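Local coordinates for protein thermophilic dibenzothiophene desulfurization enzyme C (Paenibacillus sp. A11-2, PDB 5XDC) that probably catalyses the oxidation of dibenzothiophene to its sulfoxide and then its sulfone, using reduced FMN and molecular oxygen, at residues H15-V20 with W70-E75; T22-T27 with R46-R51; T248-L253 with L318-L323; F255-L260 with A311-V316. One frame throughout, in Å; residues are numbered along the deposited sequence. Where two conformers were deposited one is given.

Interaction 1 of 4, residues H15-V20 with W70-E75; sequences HRALDV and WPTVYE
Leu18 lays its two methyls across the stem and head of Glu75, the two side chains crossing at about a right angle. The branches divide the work. CD1 of Leu18 comes up to the carboxylate, 3.3 Å from OE2 of Glu75 and 3.5 Å from its OE1, while CD2 of Leu18 rests on the aliphatic part, 3.8 Å from CG of Glu75. That same CD2 also lies 3.6 Å from the backbone O of Thr72, so one leucine spans about one turn of the opposite helix. Glu75 offers its flank because CG is anti to the backbone N (chi1 -177°) and the chain beyond runs extended. Beside this pair, CG2 of Thr72 fits between the two residues facing it, 3.9 Å from CD2 of Leu18 and 4.0 Å from CB of Ala17; the hydroxyl of Thr72 is hydrogen-bonded to the carboxylate of Glu68, just before the helix begins. Replacing Leu18 by an alanine would probably leave the Glu75 stem without its hydrophobic cover and the carboxylate freer to swing. The contact is van der Waals packing at the surface, where a charged residue serves through its methylenes and its carboxylate is touched as well. The axes of segments 16-20 and 70-75 come within 9.8 Å at 14°, a nearly parallel pairing where helices 16-38 and 70-83 meet in the helical N-terminal domain of the acyl-CoA dehydrogenase fold.

Interaction 2 of 4, residues T22-T27 with R46-R51; sequences TELAKT and RDAIRR
Helices 16-38 and 43-52 come nearest here at Leu24 and Ile49, whose CA atoms are 7.5 Å apart. Leu24 alone bridges the gap from its side. Its CG stands beside the backbone N and anti to the carbonyl carbon (chi1 -77°), which carries the branched end out to the facing helix. CD2 of Leu24 meets the Ala48 corner, 4.0 Å from CB and 3.9 Å from the backbone O of Ala48. The other methyl, CD1 of Leu24, reaches more loosely to Ile49, with CG1 of that residue 4.4 Å away. These two helices open the all-helical N-terminal domain of the acyl-CoA dehydrogenase fold, to which the DszC-type flavin monooxygenases belong; a short turn joins them. Behind the contact, Ile49 continues inward onto Phe91 of helix 85-104, and its side chain lies about 11 Å from that of Tyr93, which binds FMN in another structure of this protein; no FMN is bound to this chain here.

Polar side chains trim the margins. Thr27 OG1 donates to the backbone O of Leu24 at 2.7 Å, only 16° out of the carbonyl plane, folding the threonine hydroxyl back on its own helix. Arg51 likewise curls over its own helix, with the Asp47 carbonyl oxygen and Ala48 CA above one face of the guanidinium, toward its rim. On the far side, NH1 of Arg50 forms a salt bridge with OD1 of Asp47 at 2.9 Å, though as a hydrogen bond it is weak. Arg50 is also paired with Asp164 and Asp166, and Asp47 with Lys43.

Interaction 3 of 4, residues T248-L253 with L318-L323; sequences TPITQL and LRVQEL. With SO4 (sulfate ion), chain K.
The guanidinium of Arg319 carries CD2 of Leu323 over the centre of one face, 3.7 Å above the plane, and meets a sulfate ion at its edge, with the sulfur in plane. Two nearly straight bonds make the grip: NH1 of Arg319 donates to sulfate O2 at 2.9 Å (174°) and NH2 of Arg319 to O4 at 3.0 Å (167°). The chain bends at chi2 (55°), which turns a face of the group onto Leu323. The ion, probably from the crystallisation liquor, is also bound by Arg326 and Gln333. A leucine in place of Arg319 would probably leave two sulfate oxygens without these donors and weaken anion binding.

The helix contact itself is purely apolar and rests on the fork of Val320. CG1 of Val320 touches CG1 of Ile250 at 3.8 Å, the side chains meeting at a slant, whereas CG2 of Val320 meets CD2 of Leu253 at 3.8 Å, the two lying alongside and pointing opposite ways. All three residues are buried between helices 247-276 and 293-324, probably both part of the helical C-terminal domain of the acyl-CoA dehydrogenase fold. Trp70 of helix 70-83 packs on Ile250 and Val320, and helix 331-363 borders Pro249.

Interaction 4 of 4, residues F255-L260 with A311-V316; sequences FTHLYL and AGAREV
ND1 of His257 is hydrogen-bonded to the backbone O of Leu253, one turn earlier in its own helix, a bond that helps fix the rotation of the ring while its other end reaches across the contact. There NE2 of His257 lies 3.8 Å from CB of Ala313, and CE1 of His257 is 3.9 Å from the same methyl, so NE2 and CE1 together meet it obliquely. Leu260, three residues on, closes on the methyl too: its CD1 is 3.7 Å from CB of Ala313. A single methyl thus receives a polar ring and an aliphatic branch, an instance of a small residue letting a larger pair fit in close. The contact is buried packing in the helical C-terminal domain of the acyl-CoA dehydrogenase fold, with the side chain of His257 about 11 Å from that of Tyr93, which binds FMN in another structure of this protein.

Tyr74 of helix 70-83 stacks on the His257 ring, and Ala348 of helix 331-363 touches Leu260. Farther round helix 293-324, Arg314 is salt-bridged to Glu315 of a second subunit, and Glu315 to Arg314 of that subunit, so segment 311-316 faces its own chain on one side and forms part of the subunit interface on another.

Interactions 3 and 4 hold the same two helices, 247-276 and 293-324, at successive levels, with Leu253 and Val316 touching between them. Both are buried, but interaction 3 is wholly aliphatic, whereas interaction 4 sets an imidazole and a leucine on one alanine methyl. Interactions 1 and 2 share helix 16-38 instead, joining it to helices 70-83 and 43-52. Interaction 1 is a surface contact, where a leucine lies against a glutamate, and interaction 2 is partly buried, with salt bridges on the part of helix 43-52 that does not meet Leu24. Segment 70-75 connects the two regions: its Trp70 and Tyr74 take no part in interaction 1 and reach the residues of interaction 3, and Tyr74 also meets interaction 4.

Interaction 1 of 4, residues H15-V20 with W70-E75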
loop_
_atom_site.group_PDB
_atom_site.type_symbol
_atom_site.label_atom_id
_atom_site.label_comp_id
_atom_site.label_asym_id
_atom_site.label_seq_id
_atom_site.Cartn_x
_atom_site.Cartn_y
_atom_site.Cartn_z
ATOM N N HIS B 15 31.001 16.757 17.445
ATOM C CA HIS B 15 30.685 15.438 16.917
ATOM C C HIS B 15 31.392 14.306 17.660
ATOM O O HIS B 15 31.367 13.167 17.188
ATOM C CB HIS B 15 31.041 15.381 15.428
ATOM N N ARG B 16 32.018 14.583 18.806
ATOM C CA ARG B 16 32.827 13.561 19.461
ATOM C C ARG B 16 31.967 12.385 19.909
ATOM O O ARG B 16 32.288 11.226 19.631
ATOM C CB ARG B 16 33.572 14.160 20.653
ATOM N N ALA B 17 30.867 12.665 20.608
ATOM C CA ALA B 17 30.018 11.583 21.107
ATOM C C ALA B 17 29.510 10.715 19.966
ATOM O O ALA B 17 29.524 9.481 20.052
ATOM C CB ALA B 17 28.848 12.159 21.896
ATOM N N LEU B 18 29.063 11.343 18.879
ATOM C CA LEU B 18 28.554 10.577 17.748
ATOM C C LEU B 18 29.652 9.763 17.079
ATOM O O LEU B 18 29.392 8.653 16.613
ATOM C CB LEU B 18 27.882 11.513 16.744
ATOM C CG LEU B 18 26.660 12.260 17.290
ATOM C CD1 LEU B 18 26.130 13.216 16.238
ATOM C CD2 LEU B 18 25.562 11.289 17.736
ATOM N N ASP B 19 30.885 10.278 17.034
ATOM C CA ASP B 19 31.997 9.466 16.544
ATOM C C ASP B 19 32.209 8.230 17.415
ATOM O O ASP B 19 32.479 7.140 16.904
ATOM C CB ASP B 19 33.281 10.293 16.509
ATOM C CG ASP B 19 33.237 11.410 15.481
ATOM O OD1 ASP B 19 32.335 11.400 14.623
ATOM O OD2 ASP B 19 34.129 12.284 15.526
ATOM N N VAL B 20 32.125 8.390 18.735
ATOM C CA VAL B 20 32.296 7.247 19.627
ATOM C C VAL B 20 31.219 6.209 19.365
ATOM O O VAL B 20 31.500 5.011 19.299
ATOM C CB VAL B 20 32.288 7.711 21.091
ATOM C CG1 VAL B 20 32.258 6.515 22.052
ATOM C CG2 VAL B 20 33.527 8.568 21.356
ATOM N N TRP B 70 19.405 15.575 23.987
ATOM C CA TRP B 70 18.594 14.486 23.445
ATOM C C TRP B 70 18.806 14.271 21.950
ATOM O O TRP B 70 18.907 13.102 21.531
ATOM C CB TRP B 70 17.123 14.744 23.780
ATOM C CG TRP B 70 16.743 14.296 25.148
ATOM C CD1 TRP B 70 16.462 15.083 26.229
ATOM C CD2 TRP B 70 16.594 12.941 25.588
ATOM N NE1 TRP B 70 16.139 14.301 27.308
ATOM C CE2 TRP B 70 16.225 12.982 26.946
ATOM C CE3 TRP B 70 16.746 11.700 24.965
ATOM C CZ2 TRP B 70 15.984 11.833 27.687
ATOM C CZ3 TRP B 70 16.512 10.552 25.708
ATOM C CH2 TRP B 70 16.150 10.626 27.055
ATOM N N PRO B 71 18.913 15.304 21.103
ATOM C CA PRO B 71 19.274 15.040 19.696
ATOM C C PRO B 71 20.499 14.147 19.522
ATOM O O PRO B 71 20.490 13.230 18.692
ATOM C CB PRO B 71 19.489 16.459 19.140
ATOM C CG PRO B 71 18.499 17.274 19.889
ATOM C CD PRO B 71 18.508 16.705 21.302
ATOM N N THR B 72 21.560 14.381 20.298
ATOM C CA THR B 72 22.741 13.530 20.235
ATOM C C THR B 72 22.433 12.106 20.691
ATOM O O THR B 72 22.878 11.133 20.068
ATOM C CB THR B 72 23.853 14.140 21.092
ATOM O OG1 THR B 72 24.195 15.419 20.537
ATOM C CG2 THR B 72 25.078 13.258 21.104
ATOM N N VAL B 73 21.719 11.970 21.807
ATOM C CA VAL B 73 21.330 10.652 22.305
ATOM C C VAL B 73 20.550 9.888 21.237
ATOM O O VAL B 73 20.857 8.732 20.932
ATOM C CB VAL B 73 20.505 10.798 23.594
ATOM C CG1 VAL B 73 19.945 9.450 24.026
ATOM C CG2 VAL B 73 21.353 11.417 24.718
ATOM N N TYR B 74 19.527 10.521 20.674
ATOM C CA TYR B 74 18.697 9.844 19.680
ATOM C C TYR B 74 19.516 9.410 18.467
ATOM O O TYR B 74 19.328 8.302 17.944
ATOM C CB TYR B 74 17.538 10.752 19.268
ATOM C CG TYR B 74 16.431 10.872 20.291
ATOM C CD1 TYR B 74 15.720 9.747 20.711
ATOM C CD2 TYR B 74 16.072 12.107 20.830
ATOM C CE1 TYR B 74 14.697 9.844 21.643
ATOM C CE2 TYR B 74 15.039 12.222 21.741
ATOM C CZ TYR B 74 14.351 11.088 22.151
ATOM O OH TYR B 74 13.339 11.198 23.062
ATOM N N GLU B 75 20.415 10.276 17.979
ATOM C CA GLU B 75 21.234 9.907 16.829
ATOM C C GLU B 75 22.135 8.727 17.165
ATOM O O GLU B 75 22.322 7.817 16.343
ATOM C CB GLU B 75 22.046 11.121 16.363
ATOM C CG GLU B 75 22.886 10.848 15.126
ATOM C CD GLU B 75 23.461 12.111 14.473
ATOM O OE1 GLU B 75 24.250 11.957 13.517
ATOM O OE2 GLU B 75 23.136 13.243 14.903
#

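Interaction 2 of 4, residues T22-T27 with R46-R51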
loop_
_atom_site.group_PDB
_atom_site.type_symbol
_atom_site.label_atom_id
_atom_site.label_comp_id
_atom_site.label_asym_id
_atom_site.label_seq_id
_atom_site.Cartn_x
_atom_site.Cartn_y
_atom_site.Cartn_z
ATOM N N THR B 22 29.538 5.761 16.578
ATOM C CA THR B 22 29.797 5.175 15.269
ATOM C C THR B 22 30.860 4.091 15.358
ATOM O O THR B 22 30.720 3.021 14.750
ATOM C CB THR B 22 30.207 6.270 14.278
ATOM O OG1 THR B 22 29.086 7.116 14.015
ATOM C CG2 THR B 22 30.687 5.685 12.955
ATOM N N GLU B 23 31.934 4.349 16.110
ATOM C CA GLU B 23 32.980 3.344 16.263
ATOM C C GLU B 23 32.467 2.134 17.029
ATOM O O GLU B 23 32.769 0.993 16.663
ATOM C CB GLU B 23 34.202 3.947 16.962
ATOM C CG GLU B 23 35.371 2.975 17.104
ATOM C CD GLU B 23 35.735 2.281 15.802
ATOM O OE1 GLU B 23 35.655 1.031 15.740
ATOM O OE2 GLU B 23 36.094 2.987 14.839
ATOM N N LEU B 24 31.685 2.353 18.091
ATOM C CA LEU B 24 31.071 1.226 18.795
ATOM C C LEU B 24 30.240 0.377 17.830
ATOM O O LEU B 24 30.375 -0.853 17.787
ATOM C CB LEU B 24 30.203 1.726 19.949
ATOM C CG LEU B 24 30.921 2.172 21.224
ATOM C CD1 LEU B 24 29.944 2.901 22.110
ATOM C CD2 LEU B 24 31.512 0.991 21.956
ATOM N N ALA B 25 29.386 1.029 17.036
ATOM C CA ALA B 25 28.524 0.316 16.094
ATOM C C ALA B 25 29.338 -0.483 15.079
ATOM O O ALA B 25 28.982 -1.615 14.728
ATOM C CB ALA B 25 27.619 1.323 15.388
ATOM N N LYS B 26 30.429 0.103 14.586
ATOM C CA LYS B 26 31.354 -0.610 13.713
ATOM C C LYS B 26 31.804 -1.930 14.333
ATOM O O LYS B 26 31.768 -2.980 13.684
ATOM C CB LYS B 26 32.552 0.299 13.429
ATOM C CG LYS B 26 33.376 -0.049 12.207
ATOM C CD LYS B 26 34.244 1.139 11.739
ATOM C CE LYS B 26 33.403 2.420 11.562
ATOM N NZ LYS B 26 33.972 3.445 10.636
ATOM N N THR B 27 32.242 -1.898 15.593
ATOM C CA THR B 27 32.698 -3.129 16.226
ATOM C C THR B 27 31.547 -4.113 16.405
ATOM O O THR B 27 31.727 -5.324 16.236
ATOM C CB THR B 27 33.372 -2.830 17.569
ATOM O OG1 THR B 27 32.410 -2.401 18.540
ATOM C CG2 THR B 27 34.435 -1.748 17.417
ATOM N N ARG B 46 28.229 -4.657 26.318
ATOM C CA ARG B 46 27.762 -3.757 27.363
ATOM C C ARG B 46 28.945 -3.088 28.063
ATOM O O ARG B 46 28.899 -1.893 28.362
ATOM C CB ARG B 46 26.882 -4.516 28.360
ATOM C CG ARG B 46 25.518 -4.951 27.783
ATOM C CD ARG B 46 24.759 -5.835 28.753
ATOM N NE ARG B 46 24.529 -5.154 30.024
ATOM C CZ ARG B 46 23.501 -4.343 30.278
ATOM N NH1 ARG B 46 22.571 -4.126 29.351
ATOM N NH2 ARG B 46 23.392 -3.742 31.448
ATOM N N ASP B 47 30.027 -3.834 28.299
ATOM C CA ASP B 47 31.199 -3.226 28.932
ATOM C C ASP B 47 31.891 -2.236 27.997
ATOM O O ASP B 47 32.405 -1.205 28.447
ATOM C CB ASP B 47 32.180 -4.307 29.394
ATOM C CG ASP B 47 31.703 -5.058 30.638
ATOM O OD1 ASP B 47 30.763 -4.598 31.320
ATOM O OD2 ASP B 47 32.297 -6.124 30.949
ATOM N N ALA B 48 31.911 -2.507 26.691
ATOM C CA ALA B 48 32.439 -1.516 25.758
ATOM C C ALA B 48 31.633 -0.223 25.822
ATOM O O ALA B 48 32.197 0.874 25.751
ATOM C CB ALA B 48 32.449 -2.068 24.334
ATOM N N ILE B 49 30.309 -0.328 25.950
ATOM C CA ILE B 49 29.493 0.870 26.106
ATOM C C ILE B 49 29.839 1.574 27.415
ATOM O O ILE B 49 29.908 2.811 27.477
ATOM C CB ILE B 49 27.996 0.506 26.012
ATOM C CG1 ILE B 49 27.673 0.060 24.583
ATOM C CG2 ILE B 49 27.130 1.685 26.444
ATOM C CD1 ILE B 49 26.257 -0.469 24.411
ATOM N N ARG B 50 30.065 0.799 28.481
ATOM C CA ARG B 50 30.458 1.381 29.757
ATOM C C ARG B 50 31.751 2.182 29.623
ATOM O O ARG B 50 31.835 3.319 30.098
ATOM C CB ARG B 50 30.626 0.279 30.805
ATOM C CG ARG B 50 29.338 -0.259 31.394
ATOM C CD ARG B 50 29.636 -1.182 32.586
ATOM N NE ARG B 50 28.413 -1.628 33.252
ATOM C CZ ARG B 50 27.739 -2.752 32.968
ATOM N NH1 ARG B 50 28.154 -3.573 32.013
ATOM N NH2 ARG B 50 26.632 -3.048 33.630
ATOM N N ARG B 51 32.761 1.605 28.964
ATOM C CA ARG B 51 34.057 2.273 28.819
ATOM C C ARG B 51 33.972 3.518 27.945
ATOM O O ARG B 51 34.806 4.418 28.083
ATOM C CB ARG B 51 35.093 1.309 28.233
ATOM C CG ARG B 51 35.461 0.148 29.137
ATOM C CD ARG B 51 36.656 -0.631 28.603
ATOM N NE ARG B 51 36.461 -1.170 27.258
ATOM C CZ ARG B 51 35.929 -2.360 26.988
ATOM N NH1 ARG B 51 35.501 -3.148 27.964
ATOM N NH2 ARG B 51 35.818 -2.759 25.728
#

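Interaction 3 of 4, residues T248-L253 with L318-L323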
loop_
_atom_site.group_PDB
_atom_site.type_symbol
_atom_site.label_atom_id
_atom_site.label_comp_id
_atom_site.label_asym_id
_atom_site.label_seq_id
_atom_site.Cartn_x
_atom_site.Cartn_y
_atom_site.Cartn_z
ATOM N N THR B 248 6.891 9.537 28.607
ATOM C CA THR B 248 6.332 8.700 27.544
ATOM C C THR B 248 6.733 9.189 26.165
ATOM O O THR B 248 7.247 8.378 25.380
ATOM C CB THR B 248 4.813 8.614 27.681
ATOM O OG1 THR B 248 4.473 8.546 29.061
ATOM C CG2 THR B 248 4.292 7.362 26.961
ATOM N N PRO B 249 6.536 10.462 25.786
ATOM C CA PRO B 249 7.020 10.875 24.459
ATOM C C PRO B 249 8.509 10.665 24.288
ATOM O O PRO B 249 8.938 10.229 23.214
ATOM C CB PRO B 249 6.624 12.359 24.366
ATOM C CG PRO B 249 6.246 12.760 25.769
ATOM C CD PRO B 249 5.760 11.529 26.446
ATOM N N ILE B 250 9.321 10.932 25.323
ATOM C CA ILE B 250 10.756 10.680 25.226
ATOM C C ILE B 250 11.011 9.225 24.864
ATOM O O ILE B 250 11.824 8.911 23.987
ATOM C CB ILE B 250 11.458 11.042 26.548
ATOM C CG1 ILE B 250 11.502 12.563 26.701
ATOM C CG2 ILE B 250 12.862 10.456 26.599
ATOM C CD1 ILE B 250 11.941 13.016 28.087
ATOM N N THR B 251 10.339 8.326 25.570
ATOM C CA THR B 251 10.593 6.900 25.412
ATOM C C THR B 251 10.047 6.394 24.085
ATOM O O THR B 251 10.684 5.574 23.419
ATOM C CB THR B 251 9.981 6.152 26.594
ATOM O OG1 THR B 251 10.643 6.550 27.804
ATOM C CG2 THR B 251 10.127 4.627 26.439
ATOM N N GLN B 252 8.875 6.874 23.689
ATOM C CA GLN B 252 8.311 6.472 22.405
ATOM C C GLN B 252 9.162 6.981 21.249
ATOM O O GLN B 252 9.239 6.324 20.205
ATOM C CB GLN B 252 6.864 6.962 22.324
ATOM C CG GLN B 252 5.945 6.230 23.263
ATOM C CD GLN B 252 5.549 4.860 22.723
ATOM O OE1 GLN B 252 5.343 4.705 21.525
ATOM N NE2 GLN B 252 5.453 3.868 23.600
ATOM N N LEU B 253 9.860 8.106 21.424
ATOM C CA LEU B 253 10.793 8.552 20.392
ATOM C C LEU B 253 12.104 7.770 20.414
ATOM O O LEU B 253 12.748 7.625 19.365
ATOM C CB LEU B 253 11.057 10.057 20.514
ATOM C CG LEU B 253 11.708 10.703 19.294
ATOM C CD1 LEU B 253 10.822 10.639 18.085
ATOM C CD2 LEU B 253 12.045 12.163 19.585
ATOM N N LEU B 318 14.645 17.796 18.657
ATOM C CA LEU B 318 14.937 19.149 19.130
ATOM C C LEU B 318 13.858 19.651 20.082
ATOM O O LEU B 318 14.155 20.338 21.070
ATOM C CB LEU B 318 15.085 20.088 17.932
ATOM C CG LEU B 318 16.356 19.904 17.110
ATOM C CD1 LEU B 318 16.245 20.677 15.802
ATOM C CD2 LEU B 318 17.567 20.351 17.902
ATOM N N ARG B 319 12.602 19.300 19.820
ATOM C CA ARG B 319 11.521 19.716 20.698
ATOM C C ARG B 319 11.578 18.987 22.037
ATOM O O ARG B 319 11.297 19.578 23.084
ATOM C CB ARG B 319 10.182 19.481 20.006
ATOM C CG ARG B 319 8.992 19.942 20.796
ATOM C CD ARG B 319 9.091 21.425 21.195
ATOM N NE ARG B 319 7.841 21.875 21.788
ATOM C CZ ARG B 319 7.627 23.097 22.262
ATOM N NH1 ARG B 319 8.583 24.004 22.215
ATOM N NH2 ARG B 319 6.449 23.411 22.778
ATOM N N VAL B 320 11.933 17.701 22.031
ATOM C CA VAL B 320 12.163 16.999 23.296
ATOM C C VAL B 320 13.161 17.778 24.149
ATOM O O VAL B 320 12.956 17.986 25.353
ATOM C CB VAL B 320 12.661 15.567 23.038
ATOM C CG1 VAL B 320 13.188 14.949 24.339
ATOM C CG2 VAL B 320 11.554 14.712 22.427
ATOM N N GLN B 321 14.278 18.177 23.540
ATOM C CA GLN B 321 15.316 18.884 24.286
ATOM C C GLN B 321 14.786 20.204 24.830
ATOM O O GLN B 321 15.054 20.558 25.988
ATOM C CB GLN B 321 16.539 19.115 23.404
ATOM C CG GLN B 321 17.690 19.830 24.110
ATOM C CD GLN B 321 18.263 19.009 25.251
ATOM O OE1 GLN B 321 18.225 17.777 25.226
ATOM N NE2 GLN B 321 18.801 19.684 26.258
ATOM N N GLU B 322 14.021 20.939 24.020
ATOM C CA GLU B 322 13.492 22.224 24.481
ATOM C C GLU B 322 12.638 22.045 25.732
ATOM O O GLU B 322 12.797 22.774 26.720
ATOM C CB GLU B 322 12.690 22.903 23.363
ATOM C CG GLU B 322 12.042 24.229 23.781
ATOM C CD GLU B 322 13.024 25.388 23.832
ATOM O OE1 GLU B 322 14.243 25.146 23.689
ATOM O OE2 GLU B 322 12.572 26.542 24.017
ATOM N N LEU B 323 11.727 21.071 25.719
ATOM C CA LEU B 323 10.845 20.897 26.865
ATOM C C LEU B 323 11.561 20.252 28.047
ATOM O O LEU B 323 11.182 20.494 29.197
ATOM C CB LEU B 323 9.620 20.077 26.468
ATOM C CG LEU B 323 8.705 20.727 25.417
ATOM C CD1 LEU B 323 7.508 19.871 25.184
ATOM C CD2 LEU B 323 8.270 22.139 25.826
HETATM S S SO4 K . 6.607 27.161 23.673
HETATM O O1 SO4 K . 6.240 28.230 22.745
HETATM O O2 SO4 K . 7.903 26.608 23.277
HETATM O O3 SO4 K . 6.714 27.702 25.030
HETATM O O4 SO4 K . 5.542 26.161 23.649
#

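Interaction 4 of 4, residues F255-L260 with A311-V316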
loop_
_atom_site.group_PDB
_atom_site.type_symbol
_atom_site.label_atom_id
_atom_site.label_comp_id
_atom_site.label_asym_id
_atom_site.label_seq_id
_atom_site.Cartn_x
_atom_site.Cartn_y
_atom_site.Cartn_z
ATOM N N PHE B 255 12.058 4.507 20.888
ATOM C CA PHE B 255 11.643 3.376 20.064
ATOM C C PHE B 255 11.669 3.747 18.588
ATOM O O PHE B 255 12.114 2.959 17.738
ATOM C CB PHE B 255 10.242 2.918 20.463
ATOM C CG PHE B 255 10.104 2.482 21.911
ATOM C CD1 PHE B 255 11.202 2.097 22.645
ATOM C CD2 PHE B 255 8.846 2.436 22.509
ATOM C CE1 PHE B 255 11.065 1.679 23.970
ATOM C CE2 PHE B 255 8.701 2.023 23.832
ATOM C CZ PHE B 255 9.819 1.644 24.559
ATOM N N THR B 256 11.179 4.947 18.265
ATOM C CA THR B 256 11.167 5.417 16.884
ATOM C C THR B 256 12.558 5.365 16.272
ATOM O O THR B 256 12.735 4.933 15.129
ATOM C CB THR B 256 10.616 6.843 16.834
ATOM O OG1 THR B 256 9.275 6.860 17.316
ATOM C CG2 THR B 256 10.612 7.391 15.412
ATOM N N HIS B 257 13.572 5.793 17.027
ATOM C CA HIS B 257 14.934 5.765 16.521
ATOM C C HIS B 257 15.515 4.349 16.441
ATOM O O HIS B 257 16.403 4.101 15.616
ATOM C CB HIS B 257 15.791 6.680 17.390
ATOM C CG HIS B 257 15.594 8.130 17.075
ATOM N ND1 HIS B 257 14.549 8.870 17.583
ATOM C CD2 HIS B 257 16.272 8.960 16.246
ATOM C CE1 HIS B 257 14.606 10.100 17.098
ATOM N NE2 HIS B 257 15.640 10.180 16.283
ATOM N N LEU B 258 15.043 3.408 17.265
ATOM C CA LEU B 258 15.395 2.010 17.037
ATOM C C LEU B 258 14.914 1.566 15.668
ATOM O O LEU B 258 15.660 0.929 14.912
ATOM C CB LEU B 258 14.774 1.113 18.111
ATOM C CG LEU B 258 15.228 1.314 19.560
ATOM C CD1 LEU B 258 14.516 0.329 20.452
ATOM C CD2 LEU B 258 16.746 1.155 19.667
ATOM N N TYR B 259 13.675 1.927 15.323
ATOM C CA TYR B 259 13.091 1.488 14.057
ATOM C C TYR B 259 13.772 2.165 12.878
ATOM O O TYR B 259 14.067 1.509 11.870
ATOM C CB TYR B 259 11.581 1.741 14.049
ATOM C CG TYR B 259 10.868 1.190 15.265
ATOM C CD1 TYR B 259 11.388 0.130 15.999
ATOM C CD2 TYR B 259 9.681 1.740 15.679
ATOM C CE1 TYR B 259 10.751 -0.329 17.125
ATOM C CE2 TYR B 259 9.037 1.282 16.809
ATOM C CZ TYR B 259 9.590 0.255 17.536
ATOM O OH TYR B 259 8.927 -0.176 18.658
ATOM N N LEU B 260 14.061 3.464 12.984
ATOM C CA LEU B 260 14.802 4.131 11.911
ATOM C C LEU B 260 16.213 3.569 11.773
ATOM O O LEU B 260 16.729 3.427 10.661
ATOM C CB LEU B 260 14.854 5.635 12.164
ATOM C CG LEU B 260 13.502 6.335 12.172
ATOM C CD1 LEU B 260 13.680 7.791 12.607
ATOM C CD2 LEU B 260 12.863 6.286 10.793
ATOM N N ALA B 311 14.665 12.943 8.722
ATOM C CA ALA B 311 14.672 14.398 8.825
ATOM C C ALA B 311 13.563 14.869 9.747
ATOM O O ALA B 311 13.751 15.804 10.539
ATOM C CB ALA B 311 14.535 15.034 7.438
ATOM N N GLY B 312 12.400 14.221 9.674
ATOM C CA GLY B 312 11.314 14.559 10.574
ATOM C C GLY B 312 11.620 14.222 12.021
ATOM O O GLY B 312 11.250 14.967 12.934
ATOM N N ALA B 313 12.269 13.082 12.252
ATOM C CA ALA B 313 12.594 12.684 13.617
ATOM C C ALA B 313 13.537 13.682 14.271
ATOM O O ALA B 313 13.429 13.946 15.477
ATOM C CB ALA B 313 13.208 11.282 13.630
ATOM N N ARG B 314 14.486 14.228 13.507
ATOM C CA ARG B 314 15.406 15.211 14.062
ATOM C C ARG B 314 14.642 16.406 14.616
ATOM O O ARG B 314 14.975 16.927 15.687
ATOM C CB ARG B 314 16.423 15.649 13.003
ATOM C CG ARG B 314 17.549 14.648 12.796
ATOM C CD ARG B 314 18.636 15.161 11.867
ATOM N NE ARG B 314 18.247 15.140 10.456
ATOM C CZ ARG B 314 18.344 14.078 9.659
ATOM N NH1 ARG B 314 18.809 12.924 10.128
ATOM N NH2 ARG B 314 17.982 14.172 8.386
ATOM N N GLU B 315 13.579 16.827 13.931
ATOM C CA GLU B 315 12.828 17.978 14.413
ATOM C C GLU B 315 12.142 17.673 15.738
ATOM O O GLU B 315 12.134 18.515 16.647
ATOM C CB GLU B 315 11.794 18.420 13.377
ATOM C CG GLU B 315 10.920 19.547 13.898
ATOM C CD GLU B 315 10.062 20.171 12.830
ATOM O OE1 GLU B 315 10.596 20.966 12.024
ATOM O OE2 GLU B 315 8.854 19.863 12.808
ATOM N N VAL B 316 11.563 16.481 15.876
ATOM C CA VAL B 316 10.882 16.143 17.120
ATOM C C VAL B 316 11.896 16.041 18.254
ATOM O O VAL B 316 11.607 16.421 19.398
ATOM C CB VAL B 316 10.065 14.846 16.959
ATOM C CG1 VAL B 316 9.261 14.566 18.188
ATOM C CG2 VAL B 316 9.119 14.964 15.764
#